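Local structure of uronate isomerase (Bacillus halodurans C-125, 3HK5) at residues A[26-31]-A[353-358]; A[299-304]-A[324-329]. The protein probably interconverts uronic acid sugars and their keto forms, and binds zinc in an active site of the amidohydrolase type. All blocks are in the same frame, centred on the assembly; numbering follows the deposited sequence.

Interaction 1. Residues A[26-31]-A[353-358]; sequences HTHLFS and HSDARV. With ZN (zinc ion), chain E; RAT (D-arabinaric acid), chain C.
H26 and H28 meet D355 around one zinc ion. The two histidines form the HxH motif of the amidohydrolase superfamily. They follow strand 22-24, at the mouth of what is, in this family, a (beta/alpha)8 barrel; the aspartate lies at the family's usual place late in the chain. All three residues bind the metal. H26 NE2 lies 2.2 Å from the zinc, and H28 NE2 and D355 OD1 complete the protein's share. H26 reaches it with CG anti to the backbone N (chi1 174°). The D355 carboxylate is nearly coplanar with the H28 ring but steeply turned against that of H26. O1B and O2 of D-arabinaric acid fill two more zinc positions, O2 at 2.1 Å. Behind D355, H353 donates from NE2 to D355 OD2 at 2.9 Å, meeting it from above the carboxylate plane; this would help fix the carboxylate's rotation.

The part made by H26, H353, D355, L29 and A356 is buried and tightly packed. Two backbone bonds tie the loops there: D355 N to H26 O, and H28 N to A356 O at 2.7 Å. L29 packs its CG against A356 CB at 4.0 Å, and L362 of helix 361-386 also touches L29. The contact is looser toward H28 and R357, both partly exposed, where two waters lie between H28 O and R357 O.

R357 NE points at O5A of the ligand at 2.8 Å with an N-H...O angle of 165°, and NH2 donates to O4 at 2.9 Å. A leucine here would probably leave O5A and O4 without these donors, and the distal end of the ligand freer to turn. R357 runs alongside H28, its chain extended from CG to NE, with CG 3.8 Å from H28 CB.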
loop_
_atom_site.group_PDB
_atom_site.type_symbol
_atom_site.label_atom_id
_atom_site.label_comp_id
_atom_site.label_asym_id
_atom_site.label_seq_id
_atom_site.Cartn_x
_atom_site.Cartn_y
_atom_site.Cartn_z
ATOM N N HIS A 26 36.608 8.531 -6.444
ATOM C CA HIS A 26 36.076 7.298 -5.881
ATOM C C HIS A 26 36.658 6.075 -6.562
ATOM O O HIS A 26 36.384 5.817 -7.733
ATOM C CB HIS A 26 34.549 7.213 -5.946
ATOM C CG HIS A 26 34.019 5.888 -5.486
ATOM N ND1 HIS A 26 34.315 5.364 -4.246
ATOM C CD2 HIS A 26 33.271 4.953 -6.119
ATOM C CE1 HIS A 26 33.775 4.164 -4.135
ATOM N NE2 HIS A 26 33.138 3.890 -5.257
ATOM N N THR A 27 37.474 5.335 -5.812
ATOM C CA THR A 27 38.100 4.105 -6.297
ATOM C C THR A 27 38.171 3.104 -5.145
ATOM O O THR A 27 37.812 3.417 -4.003
ATOM C CB THR A 27 39.557 4.314 -6.761
ATOM O OG1 THR A 27 40.397 4.472 -5.607
ATOM C CG2 THR A 27 39.683 5.552 -7.658
ATOM N N HIS A 28 38.648 1.905 -5.464
ATOM C CA HIS A 28 38.825 0.845 -4.495
ATOM C C HIS A 28 40.299 0.447 -4.562
ATOM O O HIS A 28 40.663 -0.734 -4.503
ATOM C CB HIS A 28 37.902 -0.332 -4.834
ATOM C CG HIS A 28 36.447 0.007 -4.723
ATOM N ND1 HIS A 28 35.764 -0.019 -3.526
ATOM C CD2 HIS A 28 35.567 0.466 -5.646
ATOM C CE1 HIS A 28 34.529 0.409 -3.716
ATOM N NE2 HIS A 28 34.385 0.710 -4.993
ATOM N N LEU A 29 41.143 1.464 -4.711
ATOM C CA LEU A 29 42.586 1.270 -4.760
ATOM C C LEU A 29 43.135 1.680 -3.403
ATOM O O LEU A 29 42.446 2.341 -2.620
ATOM C CB LEU A 29 43.218 2.135 -5.856
ATOM C CG LEU A 29 42.735 1.849 -7.280
ATOM C CD1 LEU A 29 43.472 2.757 -8.264
ATOM C CD2 LEU A 29 42.965 0.381 -7.615
ATOM N N PHE A 30 44.372 1.289 -3.126
ATOM C CA PHE A 30 44.996 1.619 -1.853
ATOM C C PHE A 30 46.444 2.044 -2.033
ATOM O O PHE A 30 47.130 1.582 -2.952
ATOM C CB PHE A 30 44.951 0.410 -0.914
ATOM C CG PHE A 30 43.559 0.003 -0.507
ATOM C CD1 PHE A 30 42.931 0.612 0.579
ATOM C CD2 PHE A 30 42.886 -1.008 -1.194
ATOM C CE1 PHE A 30 41.650 0.214 0.981
ATOM C CE2 PHE A 30 41.604 -1.413 -0.801
ATOM C CZ PHE A 30 40.987 -0.798 0.292
ATOM N N SER A 31 46.900 2.934 -1.155
ATOM C CA SER A 31 48.282 3.385 -1.184
ATOM C C SER A 31 49.129 2.110 -1.171
ATOM O O SER A 31 48.826 1.167 -0.442
ATOM C CB SER A 31 48.579 4.231 0.051
ATOM O OG SER A 31 49.872 4.793 -0.026
ATOM N N HIS A 353 34.257 9.052 -12.329
ATOM C CA HIS A 353 35.171 8.484 -11.346
ATOM C C HIS A 353 35.417 7.081 -11.917
ATOM O O HIS A 353 34.600 6.594 -12.692
ATOM C CB HIS A 353 34.545 8.414 -9.939
ATOM C CG HIS A 353 33.435 7.416 -9.805
ATOM N ND1 HIS A 353 32.109 7.743 -10.006
ATOM C CD2 HIS A 353 33.454 6.104 -9.469
ATOM C CE1 HIS A 353 31.360 6.673 -9.798
ATOM N NE2 HIS A 353 32.150 5.666 -9.469
ATOM N N SER A 354 36.522 6.435 -11.557
ATOM C CA SER A 354 36.821 5.110 -12.115
ATOM C C SER A 354 36.267 3.914 -11.360
ATOM O O SER A 354 35.927 2.904 -11.975
ATOM C CB SER A 354 38.328 4.909 -12.247
ATOM O OG SER A 354 38.921 4.738 -10.970
ATOM N N ASP A 355 36.201 4.025 -10.035
ATOM C CA ASP A 355 35.728 2.936 -9.194
ATOM C C ASP A 355 36.705 1.775 -9.358
ATOM O O ASP A 355 36.351 0.618 -9.140
ATOM C CB ASP A 355 34.330 2.489 -9.635
ATOM C CG ASP A 355 33.360 2.394 -8.474
ATOM O OD1 ASP A 355 33.723 1.787 -7.446
ATOM O OD2 ASP A 355 32.236 2.930 -8.587
ATOM N N ALA A 356 37.935 2.093 -9.743
ATOM C CA ALA A 356 38.952 1.074 -9.981
ATOM C C ALA A 356 39.228 0.166 -8.791
ATOM O O ALA A 356 39.429 0.633 -7.662
ATOM C CB ALA A 356 40.248 1.727 -10.442
ATOM N N ARG A 357 39.222 -1.138 -9.060
ATOM C CA ARG A 357 39.504 -2.157 -8.046
ATOM C C ARG A 357 40.910 -2.687 -8.295
ATOM O O ARG A 357 41.575 -3.181 -7.384
ATOM C CB ARG A 357 38.499 -3.313 -8.139
ATOM C CG ARG A 357 37.202 -3.083 -7.370
ATOM C CD ARG A 357 36.195 -4.147 -7.710
ATOM N NE ARG A 357 34.986 -4.059 -6.903
ATOM C CZ ARG A 357 34.841 -4.616 -5.702
ATOM N NH1 ARG A 357 35.837 -5.304 -5.157
ATOM N NH2 ARG A 357 33.687 -4.501 -5.051
ATOM N N VAL A 358 41.345 -2.591 -9.547
ATOM C CA VAL A 358 42.670 -3.042 -9.943
ATOM C C VAL A 358 43.425 -1.836 -10.503
ATOM O O VAL A 358 42.946 -1.153 -11.416
ATOM C CB VAL A 358 42.571 -4.160 -11.014
ATOM C CG1 VAL A 358 43.958 -4.716 -11.344
ATOM C CG2 VAL A 358 41.645 -5.264 -10.507
HETATM ZN ZN ZN E . 32.800 1.776 -5.674
HETATM O O1A RAT C . 29.547 -0.015 -3.538
HETATM C C1 RAT C . 30.454 0.391 -4.312
HETATM O O1B RAT C . 31.293 1.279 -4.048
HETATM C C2 RAT C . 30.533 -0.258 -5.694
HETATM O O2 RAT C . 31.258 0.620 -6.581
HETATM C C3 RAT C . 31.223 -1.641 -5.633
HETATM O O3 RAT C . 32.621 -1.478 -5.348
HETATM C C4 RAT C . 31.074 -2.464 -6.947
HETATM O O4 RAT C . 31.338 -3.846 -6.704
HETATM C C5 RAT C . 32.023 -1.986 -8.071
HETATM O O5A RAT C . 32.982 -2.717 -8.381
HETATM O O5B RAT C . 31.754 -0.873 -8.609
HETATM O O HOH W 1 43.270 -2.316 -5.010
HETATM O O HOH W 2 40.212 -3.677 -4.940
#

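Interaction 2. Residues A[299-304]-A[324-329]; sequences TMLSRE and CWWFMN. With RAT (D-arabinaric acid), chain C; CO3 (carbonate ion), chain D.
L301 and W325 bring the two backbones to 6.0 Å between their CA atoms, where strand 296-300 has just ended and 324-329 turns into a short 3-10 segment. Water 3 bridges them, donating to T299 OG1 and M300 O and accepting from W325 N; T299 OG1 is also hydrogen-bonded to F322 O. L301 carries the largest share of the packing. Its chi1 of -164° places CD1 against W326 CB, 3.4 Å away, and also against F327 CD2. The same methyl makes a CH-pi contact over one face of W325, while T299 CG2 touches the ring from the other side, near its rim. W325 NE1 then donates almost straight to O2 of D-arabinaric acid, 3.0 Å away, at 175°. W326 lays one face over the ligand's C4, has F327 CZ on the other, and gives NE1 to a carbonate ion, probably from crystallisation. M328 is bent so that its CE rests 3.3 Å from L301 O and also touches R303. Beyond, the R303 guanidinium forms salt bridges with E336 of helix 331-345 in the same chain and E336 of the second subunit. L301 and F327 lean on strand 275-276, and T299, M300 and W325 pack on strand 255-262.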
loop_
_atom_site.group_PDB
_atom_site.type_symbol
_atom_site.label_atom_id
_atom_site.label_comp_id
_atom_site.label_asym_id
_atom_site.label_seq_id
_atom_site.Cartn_x
_atom_site.Cartn_y
_atom_site.Cartn_z
ATOM N N THR A 299 25.479 9.798 -6.458
ATOM C CA THR A 299 25.535 9.076 -7.726
ATOM C C THR A 299 24.509 7.951 -7.571
ATOM O O THR A 299 24.371 7.361 -6.488
ATOM C CB THR A 299 26.930 8.487 -8.024
ATOM O OG1 THR A 299 27.020 8.194 -9.428
ATOM C CG2 THR A 299 27.164 7.200 -7.236
ATOM N N MET A 300 23.768 7.667 -8.636
ATOM C CA MET A 300 22.752 6.626 -8.560
ATOM C C MET A 300 22.984 5.530 -9.594
ATOM O O MET A 300 23.535 5.771 -10.671
ATOM C CB MET A 300 21.362 7.269 -8.682
ATOM C CG MET A 300 21.096 8.276 -7.541
ATOM S SD MET A 300 19.484 9.073 -7.565
ATOM C CE MET A 300 18.556 7.819 -6.675
ATOM N N LEU A 301 22.567 4.320 -9.247
ATOM C CA LEU A 301 22.765 3.152 -10.092
ATOM C C LEU A 301 21.739 2.905 -11.208
ATOM O O LEU A 301 22.075 2.323 -12.231
ATOM C CB LEU A 301 22.852 1.911 -9.200
ATOM C CG LEU A 301 23.427 0.624 -9.798
ATOM C CD1 LEU A 301 24.854 0.867 -10.311
ATOM C CD2 LEU A 301 23.423 -0.458 -8.724
ATOM N N SER A 302 20.496 3.333 -11.015
ATOM C CA SER A 302 19.475 3.101 -12.024
ATOM C C SER A 302 19.473 4.111 -13.170
ATOM O O SER A 302 19.542 5.322 -12.955
ATOM C CB SER A 302 18.089 3.075 -11.380
ATOM O OG SER A 302 17.081 2.853 -12.356
ATOM N N ARG A 303 19.372 3.602 -14.390
ATOM C CA ARG A 303 19.332 4.463 -15.564
ATOM C C ARG A 303 18.122 5.401 -15.475
ATOM O O ARG A 303 18.169 6.551 -15.927
ATOM C CB ARG A 303 19.222 3.614 -16.832
ATOM C CG ARG A 303 19.320 4.420 -18.111
ATOM C CD ARG A 303 18.787 3.661 -19.311
ATOM N NE ARG A 303 18.909 4.464 -20.522
ATOM C CZ ARG A 303 18.287 4.205 -21.669
ATOM N NH1 ARG A 303 17.480 3.156 -21.777
ATOM N NH2 ARG A 303 18.483 4.995 -22.717
ATOM N N GLU A 304 17.045 4.905 -14.874
ATOM C CA GLU A 304 15.802 5.670 -14.738
ATOM C C GLU A 304 15.804 6.761 -13.656
ATOM O O GLU A 304 14.822 7.496 -13.510
ATOM C CB GLU A 304 14.627 4.709 -14.487
ATOM C CG GLU A 304 14.268 3.794 -15.667
ATOM C CD GLU A 304 15.417 2.886 -16.108
ATOM O OE1 GLU A 304 15.986 2.173 -15.251
ATOM O OE2 GLU A 304 15.744 2.870 -17.314
ATOM N N CYS A 324 29.447 8.032 -13.477
ATOM C CA CYS A 324 28.542 7.133 -14.169
ATOM C C CYS A 324 28.924 5.826 -13.501
ATOM O O CYS A 324 29.837 5.114 -13.921
ATOM C CB CYS A 324 28.850 7.137 -15.661
ATOM S SG CYS A 324 28.626 8.797 -16.373
ATOM N N TRP A 325 28.206 5.550 -12.427
ATOM C CA TRP A 325 28.454 4.415 -11.560
ATOM C C TRP A 325 28.099 2.993 -11.965
ATOM O O TRP A 325 26.958 2.704 -12.344
ATOM C CB TRP A 325 27.797 4.723 -10.213
ATOM C CG TRP A 325 28.073 3.746 -9.124
ATOM C CD1 TRP A 325 29.252 3.119 -8.859
ATOM C CD2 TRP A 325 27.172 3.370 -8.079
ATOM N NE1 TRP A 325 29.148 2.375 -7.703
ATOM C CE2 TRP A 325 27.881 2.512 -7.204
ATOM C CE3 TRP A 325 25.831 3.676 -7.794
ATOM C CZ2 TRP A 325 27.296 1.956 -6.063
ATOM C CZ3 TRP A 325 25.251 3.125 -6.663
ATOM C CH2 TRP A 325 25.986 2.271 -5.809
ATOM N N TRP A 326 29.106 2.120 -11.891
ATOM C CA TRP A 326 28.937 0.685 -12.113
ATOM C C TRP A 326 28.225 0.279 -13.414
ATOM O O TRP A 326 28.828 0.249 -14.493
ATOM C CB TRP A 326 28.163 0.161 -10.900
ATOM C CG TRP A 326 28.348 -1.261 -10.494
ATOM C CD1 TRP A 326 28.708 -2.325 -11.280
ATOM C CD2 TRP A 326 28.049 -1.800 -9.205
ATOM N NE1 TRP A 326 28.640 -3.496 -10.554
ATOM C CE2 TRP A 326 28.239 -3.199 -9.277
ATOM C CE3 TRP A 326 27.630 -1.232 -7.990
ATOM C CZ2 TRP A 326 28.025 -4.041 -8.180
ATOM C CZ3 TRP A 326 27.416 -2.073 -6.897
ATOM C CH2 TRP A 326 27.615 -3.463 -7.005
ATOM N N PHE A 327 26.942 -0.058 -13.301
ATOM C CA PHE A 327 26.160 -0.462 -14.467
ATOM C C PHE A 327 25.866 0.717 -15.396
ATOM O O PHE A 327 25.384 0.525 -16.509
ATOM C CB PHE A 327 24.855 -1.138 -14.026
ATOM C CG PHE A 327 25.068 -2.330 -13.126
ATOM C CD1 PHE A 327 25.927 -3.364 -13.508
ATOM C CD2 PHE A 327 24.450 -2.398 -11.879
ATOM C CE1 PHE A 327 26.172 -4.454 -12.650
ATOM C CE2 PHE A 327 24.688 -3.482 -11.015
ATOM C CZ PHE A 327 25.553 -4.508 -11.405
ATOM N N MET A 328 26.156 1.933 -14.928
ATOM C CA MET A 328 25.969 3.147 -15.728
ATOM C C MET A 328 27.269 3.423 -16.512
ATOM O O MET A 328 27.278 4.183 -17.486
ATOM C CB MET A 328 25.693 4.365 -14.817
ATOM C CG MET A 328 24.354 4.371 -14.058
ATOM S SD MET A 328 22.893 4.517 -15.113
ATOM C CE MET A 328 22.653 2.813 -15.452
ATOM N N ASN A 329 28.362 2.797 -16.078
ATOM C CA ASN A 329 29.678 3.018 -16.682
ATOM C C ASN A 329 29.912 2.317 -18.023
ATOM O O ASN A 329 30.865 1.553 -18.191
ATOM C CB ASN A 329 30.762 2.632 -15.667
ATOM C CG ASN A 329 32.099 3.284 -15.963
ATOM O OD1 ASN A 329 32.176 4.245 -16.735
ATOM N ND2 ASN A 329 33.162 2.767 -15.344
HETATM O O1A RAT C . 29.547 -0.015 -3.538
HETATM C C1 RAT C . 30.454 0.391 -4.312
HETATM O O1B RAT C . 31.293 1.279 -4.048
HETATM C C2 RAT C . 30.533 -0.258 -5.694
HETATM O O2 RAT C . 31.258 0.620 -6.581
HETATM C C3 RAT C . 31.223 -1.641 -5.633
HETATM O O3 RAT C . 32.621 -1.478 -5.348
HETATM C C4 RAT C . 31.074 -2.464 -6.947
HETATM O O4 RAT C . 31.338 -3.846 -6.704
HETATM C C5 RAT C . 32.023 -1.986 -8.071
HETATM O O5A RAT C . 32.982 -2.717 -8.381
HETATM O O5B RAT C . 31.754 -0.873 -8.609
HETATM C C CO3 D . 28.770 -7.175 -12.079
HETATM O O1 CO3 D . 27.824 -7.503 -12.922
HETATM O O2 CO3 D . 29.965 -7.687 -12.217
HETATM O O3 CO3 D . 28.540 -6.292 -11.135
HETATM O O HOH W 3 25.905 6.983 -11.573
#

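How the interactions relate
Interactions 1 and 2 have centres 16 Å apart, but they meet at the active site. W325 of 324-329 joins them: its CD1 lies 3.0 Å from D355 OD2 and 3.9 Å from H353 NE2. The W325 side chain comes within about 4 Å of the zinc, nearest atom to metal, without binding it. In sequence, 299-304 and 324-329 both fall between the two segments of interaction 1. The ligand is shared: its O2 coordinates the zinc of interaction 1 and also accepts the W325 N-H of interaction 2. R170 and H49 add further bonds to the same molecule.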